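Local coordinates for SPBc2 prophage-derived uncharacterized protein yorR (Bacillus subtilis, PDB 3KB2) that is uncharacterised but may act as a dTMP-kinase-like nucleotide kinase, and binds guanosine-3'-monophosphate-5'-diphosphate, at residues F63-L68 against R133-N138; V69-K72 against S78-T81. All blocks are in the same frame, centred on the assembly; numbering follows the deposited sequence.

Contact 1 of 2, residues F63-L68 against R133-N138; sequences FVYSNL and REVMSN
Tyr65 and Leu68, one turn apart on helix 64-70, receive Val135 from helix 122-137, and one methyl of the valine serves both: Val135 CG2 lies 3.7 Å from Leu68 CD2 and 3.9 Å from Tyr65 CD1, meeting the tyrosine ring at its edge, near the ring plane. With CG1 set between the backbone N and the carbonyl carbon (chi1 61°), CG2 is left anti to the N and turned to the tyrosine and leucine. Beside it, the selenium of Met136, a selenomethionine in this crystal, comes obliquely to the same ring in a Met-aromatic contact, with SE 4.6 Å from the ring centroid and 3.8 Å from Tyr65 CB. The selenomethionine chain bends at both chi2 and chi3, which brings SE to the start of the tyrosine side chain. The two helix segments run at 135° to each other, their axes 9.6 Å apart, beside a parallel sheet of strand order 2-3-1-4-5, consistent with the P-loop nucleoside monophosphate kinases; Tyr65 and Met136 both also rest on Val98 of strand 96-102. Further out, Leu85 of helix 82-92 packs on Tyr65 and Leu68, Val64 CG2 sits over the centre of one face of the Tyr65 ring, and the phenol oxygen hydrogen-bonds to Glu89.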
ATOM      1  N   PHE A  63       7.782   3.651 -14.818  1.00 19.83           N
ATOM      2  CA  PHE A  63       7.913   2.710 -15.919  1.00 13.84           C
ATOM      3  C   PHE A  63       8.497   1.340 -15.513  1.00 13.95           C
ATOM      4  O   PHE A  63       8.146   0.807 -14.462  1.00  9.40           O
ATOM      5  CB  PHE A  63       8.755   3.408 -17.010  1.00 15.54           C
ATOM      6  CG  PHE A  63       8.640   2.792 -18.380  1.00 21.10           C
ATOM      7  CD1 PHE A  63       7.493   2.105 -18.770  1.00 29.89           C
ATOM      8  CD2 PHE A  63       9.686   2.913 -19.290  1.00 19.77           C
ATOM      9  CE1 PHE A  63       7.395   1.550 -20.049  1.00 23.91           C
ATOM     10  CE2 PHE A  63       9.592   2.362 -20.566  1.00 15.50           C
ATOM     11  CZ  PHE A  63       8.447   1.680 -20.942  1.00 19.48           C
ATOM     12  N   VAL A  64       9.370   0.778 -16.354  1.00 17.35           N
ATOM     13  CA  VAL A  64       9.976  -0.535 -16.113  1.00 13.85           C
ATOM     14  C   VAL A  64      10.757  -0.664 -14.809  1.00 18.80           C
ATOM     15  O   VAL A  64      10.794  -1.738 -14.219  1.00 20.55           O
ATOM     16  CB  VAL A  64      10.922  -0.972 -17.285  1.00 20.05           C
ATOM     17  CG1 VAL A  64      10.124  -1.159 -18.576  1.00 17.41           C
ATOM     18  CG2 VAL A  64      12.033   0.071 -17.493  1.00 12.49           C
ATOM     19  N   TYR A  65      11.386   0.406 -14.350  1.00 12.71           N
ATOM     20  CA  TYR A  65      12.152   0.302 -13.119  1.00 16.97           C
ATOM     21  C   TYR A  65      11.263   0.190 -11.895  1.00 20.14           C
ATOM     22  O   TYR A  65      11.538  -0.622 -11.015  1.00 20.32           O
ATOM     23  CB  TYR A  65      13.140   1.462 -13.027  1.00  8.77           C
ATOM     24  CG  TYR A  65      14.090   1.434 -14.205  1.00 17.71           C
ATOM     25  CD1 TYR A  65      14.950   0.343 -14.411  1.00 15.93           C
ATOM     26  CD2 TYR A  65      14.062   2.442 -15.167  1.00 14.92           C
ATOM     27  CE1 TYR A  65      15.744   0.259 -15.548  1.00  5.73           C
ATOM     28  CE2 TYR A  65      14.849   2.370 -16.302  1.00  7.14           C
ATOM     29  CZ  TYR A  65      15.684   1.282 -16.493  1.00 20.60           C
ATOM     30  OH  TYR A  65      16.447   1.234 -17.642  1.00 15.06           O
ATOM     31  N   SER A  66      10.188   0.973 -11.833  1.00 16.20           N
ATOM     32  CA  SER A  66       9.280   0.859 -10.701  1.00 12.06           C
ATOM     33  C   SER A  66       8.703  -0.559 -10.693  1.00 13.78           C
ATOM     34  O   SER A  66       8.401  -1.097  -9.635  1.00 13.80           O
ATOM     35  CB  SER A  66       8.134   1.861 -10.811  1.00 14.34           C
ATOM     36  OG  SER A  66       8.612   3.183 -10.831  1.00 22.59           O
ATOM     37  N   ASN A  67       8.534  -1.161 -11.872  1.00 12.75           N
ATOM     38  CA  ASN A  67       8.000  -2.514 -11.926  1.00  9.80           C
ATOM     39  C   ASN A  67       8.916  -3.467 -11.172  1.00 13.90           C
ATOM     40  O   ASN A  67       8.450  -4.283 -10.386  1.00 19.94           O
ATOM     41  CB  ASN A  67       7.843  -3.003 -13.359  1.00 15.71           C
ATOM     42  CG  ASN A  67       7.436  -4.456 -13.423  1.00  6.48           C
ATOM     43  OD1 ASN A  67       6.313  -4.817 -13.087  1.00 18.52           O
ATOM     44  ND2 ASN A  67       8.353  -5.299 -13.847  1.00 12.77           N
ATOM     45  N   LEU A  68      10.218  -3.351 -11.412  1.00  9.77           N
ATOM     46  CA  LEU A  68      11.209  -4.180 -10.744  1.00 11.21           C
ATOM     47  C   LEU A  68      11.181  -4.036  -9.222  1.00 17.29           C
ATOM     48  O   LEU A  68      11.438  -4.998  -8.495  1.00 20.45           O
ATOM     49  CB  LEU A  68      12.604  -3.834 -11.268  1.00 12.79           C
ATOM     50  CG  LEU A  68      13.077  -4.643 -12.479  1.00 23.26           C
ATOM     51  CD1 LEU A  68      11.965  -4.779 -13.505  1.00 27.25           C
ATOM     52  CD2 LEU A  68      14.296  -3.951 -13.088  1.00 21.14           C
ATOM     53  N   ARG A 133      17.272   2.679  -5.342  1.00 29.45           N
ATOM     54  CA  ARG A 133      18.667   3.016  -5.580  1.00 37.59           C
ATOM     55  C   ARG A 133      19.364   1.892  -6.315  1.00 30.26           C
ATOM     56  O   ARG A 133      20.037   2.125  -7.313  1.00 37.81           O
ATOM     57  CB  ARG A 133      19.394   3.311  -4.269  1.00 33.14           C
ATOM     58  CG  ARG A 133      18.961   4.615  -3.651  1.00 48.05           C
ATOM     59  CD  ARG A 133      20.106   5.286  -2.934  1.00 60.34           C
ATOM     60  NE  ARG A 133      20.603   4.485  -1.822  1.00 66.83           N
ATOM     61  CZ  ARG A 133      21.564   4.884  -0.993  1.00 72.96           C
ATOM     62  NH1 ARG A 133      22.133   6.074  -1.155  1.00 70.42           N
ATOM     63  NH2 ARG A 133      21.954   4.097   0.004  1.00 69.65           N
ATOM     64  N   GLU A 134      19.177   0.672  -5.827  1.00 31.00           N
ATOM     65  CA  GLU A 134      19.805  -0.503  -6.420  1.00 36.73           C
ATOM     66  C   GLU A 134      19.360  -0.763  -7.857  1.00 33.60           C
ATOM     67  O   GLU A 134      20.186  -1.038  -8.729  1.00 34.88           O
ATOM     68  CB  GLU A 134      19.519  -1.734  -5.556  1.00 45.90           C
ATOM     69  CG  GLU A 134      20.475  -2.899  -5.772  1.00 58.22           C
ATOM     70  CD  GLU A 134      20.212  -4.058  -4.816  1.00 64.33           C
ATOM     71  OE1 GLU A 134      21.078  -4.954  -4.711  1.00 68.24           O
ATOM     72  OE2 GLU A 134      19.136  -4.076  -4.173  1.00 64.75           O
ATOM     73  N   VAL A 135      18.058  -0.677  -8.108  1.00 33.54           N
ATOM     74  CA  VAL A 135      17.553  -0.906  -9.456  1.00 29.63           C
ATOM     75  C   VAL A 135      18.006   0.207 -10.402  1.00 28.05           C
ATOM     76  O   VAL A 135      18.276  -0.051 -11.575  1.00 25.63           O
ATOM     77  CB  VAL A 135      16.004  -1.011  -9.485  1.00 30.06           C
ATOM     78  CG1 VAL A 135      15.378   0.274  -8.983  1.00 33.63           C
ATOM     79  CG2 VAL A 135      15.529  -1.295 -10.909  1.00 27.67           C
HETATM   80  N   MSE A 136      18.096   1.440  -9.901  1.00 20.48           N
HETATM   81  CA  MSE A 136      18.540   2.552 -10.743  1.00 24.39           C
HETATM   82  C   MSE A 136      20.036   2.471 -11.037  1.00 21.48           C
HETATM   83  O   MSE A 136      20.470   2.757 -12.146  1.00 24.65           O
HETATM   84  CB  MSE A 136      18.223   3.911 -10.101  1.00 29.01           C
HETATM   85  CG  MSE A 136      16.738   4.235  -9.974  1.00 32.41           C
HETATM   86 SE   MSE A 136      15.668   3.859 -11.559  1.00 47.12          SE
HETATM   87  CE  MSE A 136      16.359   5.201 -12.769  1.00 19.02           C
ATOM     88  N   SER A 137      20.822   2.092 -10.037  1.00 29.07           N
ATOM     89  CA  SER A 137      22.262   1.966 -10.221  1.00 33.77           C
ATOM     90  C   SER A 137      22.517   0.882 -11.247  1.00 35.55           C
ATOM     91  O   SER A 137      23.475   0.947 -12.023  1.00 40.19           O
ATOM     92  CB  SER A 137      22.940   1.578  -8.910  1.00 33.59           C
ATOM     93  OG  SER A 137      22.744   2.577  -7.929  1.00 45.30           O
ATOM     94  N   ASN A 138      21.645  -0.119 -11.251  1.00 31.66           N
ATOM     95  CA  ASN A 138      21.781  -1.235 -12.174  1.00 31.27           C
ATOM     96  C   ASN A 138      21.096  -1.050 -13.513  1.00 29.12           C
ATOM     97  O   ASN A 138      21.036  -1.980 -14.325  1.00 27.63           O
ATOM     98  CB  ASN A 138      21.279  -2.505 -11.510  1.00 33.75           C
ATOM     99  CG  ASN A 138      22.348  -3.172 -10.710  1.00 32.73           C
ATOM    100  OD1 ASN A 138      23.123  -3.974 -11.238  1.00 35.84           O
ATOM    101  ND2 ASN A 138      22.432  -2.823  -9.433  1.00 31.09           N
TER

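Contact 2 of 2, residues V69-K72 against S78-T81; sequences VYAK and SILT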
ATOM      1  N   VAL A  69      10.866  -2.830  -8.747  1.00 17.97           N
ATOM      2  CA  VAL A  69      10.799  -2.530  -7.313  1.00 15.13           C
ATOM      3  C   VAL A  69       9.568  -3.163  -6.660  1.00 22.45           C
ATOM      4  O   VAL A  69       9.684  -3.979  -5.735  1.00 20.90           O
ATOM      5  CB  VAL A  69      10.756  -0.977  -7.079  1.00 15.07           C
ATOM      6  CG1 VAL A  69      10.421  -0.640  -5.620  1.00  3.88           C
ATOM      7  CG2 VAL A  69      12.094  -0.366  -7.468  1.00 10.72           C
ATOM      8  N   TYR A  70       8.390  -2.799  -7.164  1.00 22.56           N
ATOM      9  CA  TYR A  70       7.135  -3.289  -6.614  1.00 22.39           C
ATOM     10  C   TYR A  70       6.834  -4.764  -6.810  1.00 26.03           C
ATOM     11  O   TYR A  70       5.943  -5.308  -6.152  1.00 23.95           O
ATOM     12  CB  TYR A  70       5.981  -2.428  -7.137  1.00 24.51           C
ATOM     13  CG  TYR A  70       6.057  -1.002  -6.633  1.00 34.16           C
ATOM     14  CD1 TYR A  70       5.998  -0.727  -5.265  1.00 27.97           C
ATOM     15  CD2 TYR A  70       6.236   0.069  -7.513  1.00 28.95           C
ATOM     16  CE1 TYR A  70       6.121   0.575  -4.782  1.00 40.85           C
ATOM     17  CE2 TYR A  70       6.358   1.379  -7.037  1.00 38.17           C
ATOM     18  CZ  TYR A  70       6.303   1.623  -5.671  1.00 34.74           C
ATOM     19  OH  TYR A  70       6.448   2.906  -5.189  1.00 40.19           O
ATOM     20  N   ALA A  71       7.576  -5.414  -7.703  1.00 22.54           N
ATOM     21  CA  ALA A  71       7.379  -6.835  -7.951  1.00 25.14           C
ATOM     22  C   ALA A  71       7.972  -7.624  -6.783  1.00 27.03           C
ATOM     23  O   ALA A  71       7.616  -8.778  -6.546  1.00 18.43           O
ATOM     24  CB  ALA A  71       8.046  -7.238  -9.256  1.00 24.28           C
ATOM     25  N   LYS A  72       8.874  -6.986  -6.049  1.00 24.28           N
ATOM     26  CA  LYS A  72       9.501  -7.625  -4.909  1.00 24.28           C
ATOM     27  C   LYS A  72       8.713  -7.335  -3.630  1.00 26.90           C
ATOM     28  O   LYS A  72       9.092  -7.785  -2.546  1.00 29.49           O
ATOM     29  CB  LYS A  72      10.939  -7.127  -4.753  1.00 26.46           C
ATOM     30  CG  LYS A  72      11.812  -7.313  -5.982  1.00 32.87           C
ATOM     31  CD  LYS A  72      11.986  -8.777  -6.334  1.00 37.62           C
ATOM     32  CE  LYS A  72      12.833  -8.940  -7.588  1.00 45.58           C
ATOM     33  NZ  LYS A  72      12.863 -10.352  -8.056  1.00 46.54           N
ATOM     34  N   SER A  78       3.334  -9.412 -11.526  1.00 14.60           N
ATOM     35  CA  SER A  78       4.320  -9.727 -12.557  1.00 16.49           C
ATOM     36  C   SER A  78       5.507  -8.780 -12.659  1.00 17.52           C
ATOM     37  O   SER A  78       5.393  -7.573 -12.447  1.00 15.98           O
ATOM     38  CB  SER A  78       3.647  -9.798 -13.926  1.00 15.98           C
ATOM     39  OG  SER A  78       2.671 -10.819 -13.941  1.00 37.53           O
ATOM     40  N   ILE A  79       6.649  -9.351 -13.016  1.00 17.52           N
ATOM     41  CA  ILE A  79       7.869  -8.585 -13.171  1.00 18.87           C
ATOM     42  C   ILE A  79       8.519  -8.893 -14.506  1.00 18.97           C
ATOM     43  O   ILE A  79       8.396  -9.999 -15.028  1.00 22.12           O
ATOM     44  CB  ILE A  79       8.879  -8.895 -12.041  1.00 21.36           C
ATOM     45  CG1 ILE A  79      10.119  -8.022 -12.201  1.00 18.59           C
ATOM     46  CG2 ILE A  79       9.317 -10.353 -12.095  1.00 17.77           C
ATOM     47  CD1 ILE A  79      10.964  -7.988 -10.946  1.00 25.60           C
ATOM     48  N   LEU A  80       9.199  -7.911 -15.077  1.00 15.83           N
ATOM     49  CA  LEU A  80       9.886  -8.151 -16.334  1.00 16.24           C
ATOM     50  C   LEU A  80      11.061  -9.082 -16.074  1.00 16.04           C
ATOM     51  O   LEU A  80      11.590  -9.114 -14.968  1.00 17.61           O
ATOM     52  CB  LEU A  80      10.425  -6.846 -16.895  1.00 15.88           C
ATOM     53  CG  LEU A  80       9.345  -5.911 -17.397  1.00 12.21           C
ATOM     54  CD1 LEU A  80       9.931  -4.552 -17.603  1.00 18.30           C
ATOM     55  CD2 LEU A  80       8.747  -6.473 -18.668  1.00 12.43           C
ATOM     56  N   THR A  81      11.460  -9.843 -17.088  1.00 17.68           N
ATOM     57  CA  THR A  81      12.611 -10.722 -16.948  1.00 15.80           C
ATOM     58  C   THR A  81      13.819  -9.887 -17.363  1.00 25.61           C
ATOM     59  O   THR A  81      13.667  -8.813 -17.952  1.00 26.17           O
ATOM     60  CB  THR A  81      12.546 -11.966 -17.881  1.00 16.01           C
ATOM     61  OG1 THR A  81      12.497 -11.545 -19.247  1.00 17.31           O
ATOM     62  CG2 THR A  81      11.335 -12.816 -17.568  1.00 19.60           C
TER
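Ile79, in the loop that follows helix 64-70, packs on Ala71 along nearly the whole length of its side chain. Starting at the backbone, Ile79 CB is 3.3 Å from Ala71 CB, a carbon pair tighter than usual van der Waals contact. One atom on, Ile79 CG1 is 3.7 Å from the same methyl. CG1 stands anti to the backbone N of Ile79 (chi1 -177°), and the chain stays extended at chi2 (164°), keeping CD1 against the alanine methyl. At the tip, Ile79 CD1 still lies 3.5 Å from Ala71 CB, again a close pair, and it also reaches the lysine next door, 4.0 Å from Lys72 CE. The Lys72 chain bends at chi2 and then runs straight through its last two torsions, so that its aliphatic end crosses the isoleucine obliquely and the ammonium nitrogen NZ comes 4.2 Å from Ile79 CD1.

The backbones come close at the same place, with the CA atoms of Ala71 and Ile79 5.5 Å apart, and Ser78 O lies 4.2 Å from Ala71 CB. Asn67 and Leu68, earlier in helix 64-70, extend the surface on which Ile79 rests; Ser78 is tied by backbone hydrogen bonds to Ala38. Ala71 also touches Tyr77, and Ala71 O accepts a weak hydrogen bond from Lys75 NZ of the second subunit. At the far end of the segment, Thr81 takes the N-cap position of helix 82-92: its side chain caps a backbone N of that helix, while Gln84 OE1 accepts from Thr81 N. The arrangement is that of a loop joining two consecutive helices, which doubles back to pack an apolar side chain against the C-terminal end of helix 64-70 and enters helix 82-92 through a reciprocal pattern consistent with a capping box.

Successive parts of one short helix, 64-70, serve both contacts, whose centres lie 10 Å apart. Contact 1 is the deeper, about 8 Å from the centre of the chain against about 14 Å for contact 2, and ties that helix to helix 122-137, distant in sequence, above the central sheet. Contact 2 is local: it folds the following loop back on the helix's end, with an exposed lysine at its margin and the second subunit nearby. Both are apolar, but aromatic and selenium packing marks the first and aliphatic packing the second. They meet directly where Val64 CG1 touches Leu80 CD1 at 3.5 Å, and where Asn67 packs on the 78-81 loop.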